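Side-chain contact in conserved exported protein (Bacteroides fragilis, PDB 3CLW), which is of unproven function but probably hydrolyses O-glycosidic bonds in carbohydrates: residues 254-259 against 263-268. Residues are numbered along the deposited sequence; the frame is centred on the assembly and turned at random.
Sequences SMFYKD and SVLKFK
Val264 packs into the angle between Met255 and Phe256, where the chain doubles back after helix 251-256 on its way to strand 270-276. CG2 sits over one face of the Phe256 ring, offset toward the rim, in a CH-pi contact 4.3 Å from the ring centroid; CG1 touches the terminal methyl of Met255, with 3.8 Å between Val264 CG1 and Met255 CE. The bend of the Met255 chain at chi3 (82°) turns that methyl toward the valine. Leu265 continues the apolar layer, its CD2 lying 3.9 Å from Phe256 CD2, while its CD1 reaches past the Phe256 carbonyl oxygen toward the backbone of Lys258. The Phe256 side chain also touches Ile229 of strand 226-232 and Leu270 of strand 270-276.

Two hydrogen bonds fix the backbones beside this layer. The amide of Val264 meets a lone pair of Met255 O almost straight (3.0 Å between Val264 N and Met255 O, 168° at the hydrogen). With its hydroxyl anti to the backbone N (chi1 -175°), Ser263 donates from OG to Tyr257 O at 2.7 Å, from above the carbonyl plane.

Toward solvent the packing thins: of the Lys258 side chain, CB comes nearest to Leu265 CD1, at 4.2 Å, and the chain then leads away. Met255 O and Tyr257 O are thus satisfied by loop donors right beside an apolar cluster, tying the turn by polar and apolar contacts together.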
loop_
_atom_site.group_PDB
_atom_site.type_symbol
_atom_site.label_atom_id
_atom_site.label_comp_id
_atom_site.label_asym_id
_atom_site.label_seq_id
_atom_site.Cartn_x
_atom_site.Cartn_y
_atom_site.Cartn_z
ATOM N N SER A 254 -18.183 7.216 12.697
ATOM C CA SER A 254 -17.761 7.962 13.862
ATOM C C SER A 254 -16.754 9.064 13.528
ATOM O O SER A 254 -16.743 10.102 14.182
ATOM C CB SER A 254 -17.181 7.010 14.887
ATOM O OG SER A 254 -16.679 7.734 15.979
ATOM N N MET A 255 -15.935 8.835 12.496
ATOM C CA MET A 255 -14.815 9.729 12.131
ATOM C C MET A 255 -15.021 10.458 10.799
ATOM O O MET A 255 -14.533 11.583 10.632
ATOM C CB MET A 255 -13.451 8.986 12.151
ATOM C CG MET A 255 -13.056 8.377 13.536
ATOM S SD MET A 255 -11.320 7.987 13.925
ATOM C CE MET A 255 -10.792 9.609 14.408
ATOM N N PHE A 256 -15.728 9.831 9.858
ATOM C CA PHE A 256 -15.839 10.388 8.517
ATOM C C PHE A 256 -17.286 10.721 8.073
ATOM O O PHE A 256 -17.569 10.843 6.875
ATOM C CB PHE A 256 -15.100 9.488 7.510
ATOM C CG PHE A 256 -13.583 9.471 7.699
ATOM C CD1 PHE A 256 -12.978 8.552 8.546
ATOM C CD2 PHE A 256 -12.770 10.399 7.028
ATOM C CE1 PHE A 256 -11.575 8.547 8.711
ATOM C CE2 PHE A 256 -11.376 10.397 7.184
ATOM C CZ PHE A 256 -10.778 9.482 8.029
ATOM N N TYR A 257 -18.181 10.866 9.055
ATOM C CA TYR A 257 -19.485 11.546 8.886
ATOM C C TYR A 257 -19.464 12.837 9.696
ATOM O O TYR A 257 -18.771 12.937 10.704
ATOM C CB TYR A 257 -20.649 10.659 9.337
ATOM C CG TYR A 257 -21.164 9.744 8.255
ATOM C CD1 TYR A 257 -22.505 9.809 7.832
ATOM C CD2 TYR A 257 -20.320 8.818 7.643
ATOM C CE1 TYR A 257 -22.990 8.966 6.821
ATOM C CE2 TYR A 257 -20.776 7.989 6.645
ATOM C CZ TYR A 257 -22.114 8.056 6.224
ATOM O OH TYR A 257 -22.561 7.215 5.221
ATOM N N LYS A 258 -20.214 13.833 9.260
ATOM C CA LYS A 258 -20.066 15.152 9.855
ATOM C C LYS A 258 -20.634 15.210 11.256
ATOM O O LYS A 258 -20.211 16.036 12.057
ATOM C CB LYS A 258 -20.596 16.260 8.933
ATOM C CG LYS A 258 -21.899 16.898 9.304
ATOM C CD LYS A 258 -22.239 18.020 8.286
ATOM C CE LYS A 258 -23.562 18.769 8.648
ATOM N NZ LYS A 258 -24.793 18.048 8.175
ATOM N N ASP A 259 -21.540 14.297 11.571
ATOM C CA ASP A 259 -22.128 14.240 12.904
ATOM C C ASP A 259 -21.553 13.102 13.741
ATOM O O ASP A 259 -22.100 12.784 14.778
ATOM C CB ASP A 259 -23.662 14.104 12.810
ATOM C CG ASP A 259 -24.091 12.846 12.032
ATOM O OD1 ASP A 259 -23.394 12.475 11.025
ATOM O OD2 ASP A 259 -25.122 12.234 12.417
ATOM N N SER A 263 -15.735 13.008 14.593
ATOM C CA SER A 263 -15.630 13.475 13.218
ATOM C C SER A 263 -14.382 14.334 13.051
ATOM O O SER A 263 -14.163 15.269 13.829
ATOM C CB SER A 263 -16.880 14.256 12.780
ATOM O OG SER A 263 -16.813 14.599 11.397
ATOM N N VAL A 264 -13.570 13.999 12.036
ATOM C CA VAL A 264 -12.325 14.733 11.744
ATOM C C VAL A 264 -12.451 15.584 10.486
ATOM O O VAL A 264 -11.525 16.300 10.111
ATOM C CB VAL A 264 -11.111 13.768 11.639
ATOM C CG1 VAL A 264 -10.826 13.138 12.993
ATOM C CG2 VAL A 264 -11.325 12.670 10.561
ATOM N N LEU A 265 -13.622 15.530 9.859
ATOM C CA LEU A 265 -13.866 16.137 8.545
ATOM C C LEU A 265 -13.566 17.634 8.525
ATOM O O LEU A 265 -13.128 18.163 7.514
ATOM C CB LEU A 265 -15.314 15.866 8.077
ATOM C CG LEU A 265 -15.749 14.425 7.709
ATOM C CD1 LEU A 265 -17.213 14.421 7.242
ATOM C CD2 LEU A 265 -14.832 13.737 6.647
ATOM N N LYS A 266 -13.755 18.284 9.668
ATOM C CA LYS A 266 -13.536 19.715 9.852
ATOM C C LYS A 266 -12.080 20.171 9.777
ATOM O O LYS A 266 -11.807 21.354 9.554
ATOM C CB LYS A 266 -14.092 20.133 11.214
ATOM C CG LYS A 266 -13.410 19.438 12.419
ATOM C CD LYS A 266 -14.250 19.620 13.692
ATOM C CE LYS A 266 -13.553 19.021 14.913
ATOM N NZ LYS A 266 -14.363 19.065 16.186
ATOM N N PHE A 267 -11.142 19.259 10.029
ATOM C CA PHE A 267 -9.740 19.631 10.072
ATOM C C PHE A 267 -9.218 19.922 8.675
ATOM O O PHE A 267 -9.308 19.089 7.782
ATOM C CB PHE A 267 -8.930 18.580 10.803
ATOM C CG PHE A 267 -9.247 18.500 12.280
ATOM C CD1 PHE A 267 -8.886 19.539 13.148
ATOM C CD2 PHE A 267 -9.938 17.420 12.795
ATOM C CE1 PHE A 267 -9.193 19.474 14.519
ATOM C CE2 PHE A 267 -10.233 17.350 14.166
ATOM C CZ PHE A 267 -9.854 18.374 15.016
ATOM N N LYS A 268 -8.749 21.150 8.507
ATOM C CA LYS A 268 -8.201 21.701 7.255
ATOM C C LYS A 268 -7.116 20.799 6.626
ATOM O O LYS A 268 -7.057 20.638 5.411
ATOM C CB LYS A 268 -7.604 23.076 7.593
ATOM C CG LYS A 268 -7.003 23.887 6.462
ATOM C CD LYS A 268 -6.053 24.974 7.017
ATOM C CE LYS A 268 -5.384 25.803 5.870
ATOM N NZ LYS A 268 -4.080 26.541 6.256
#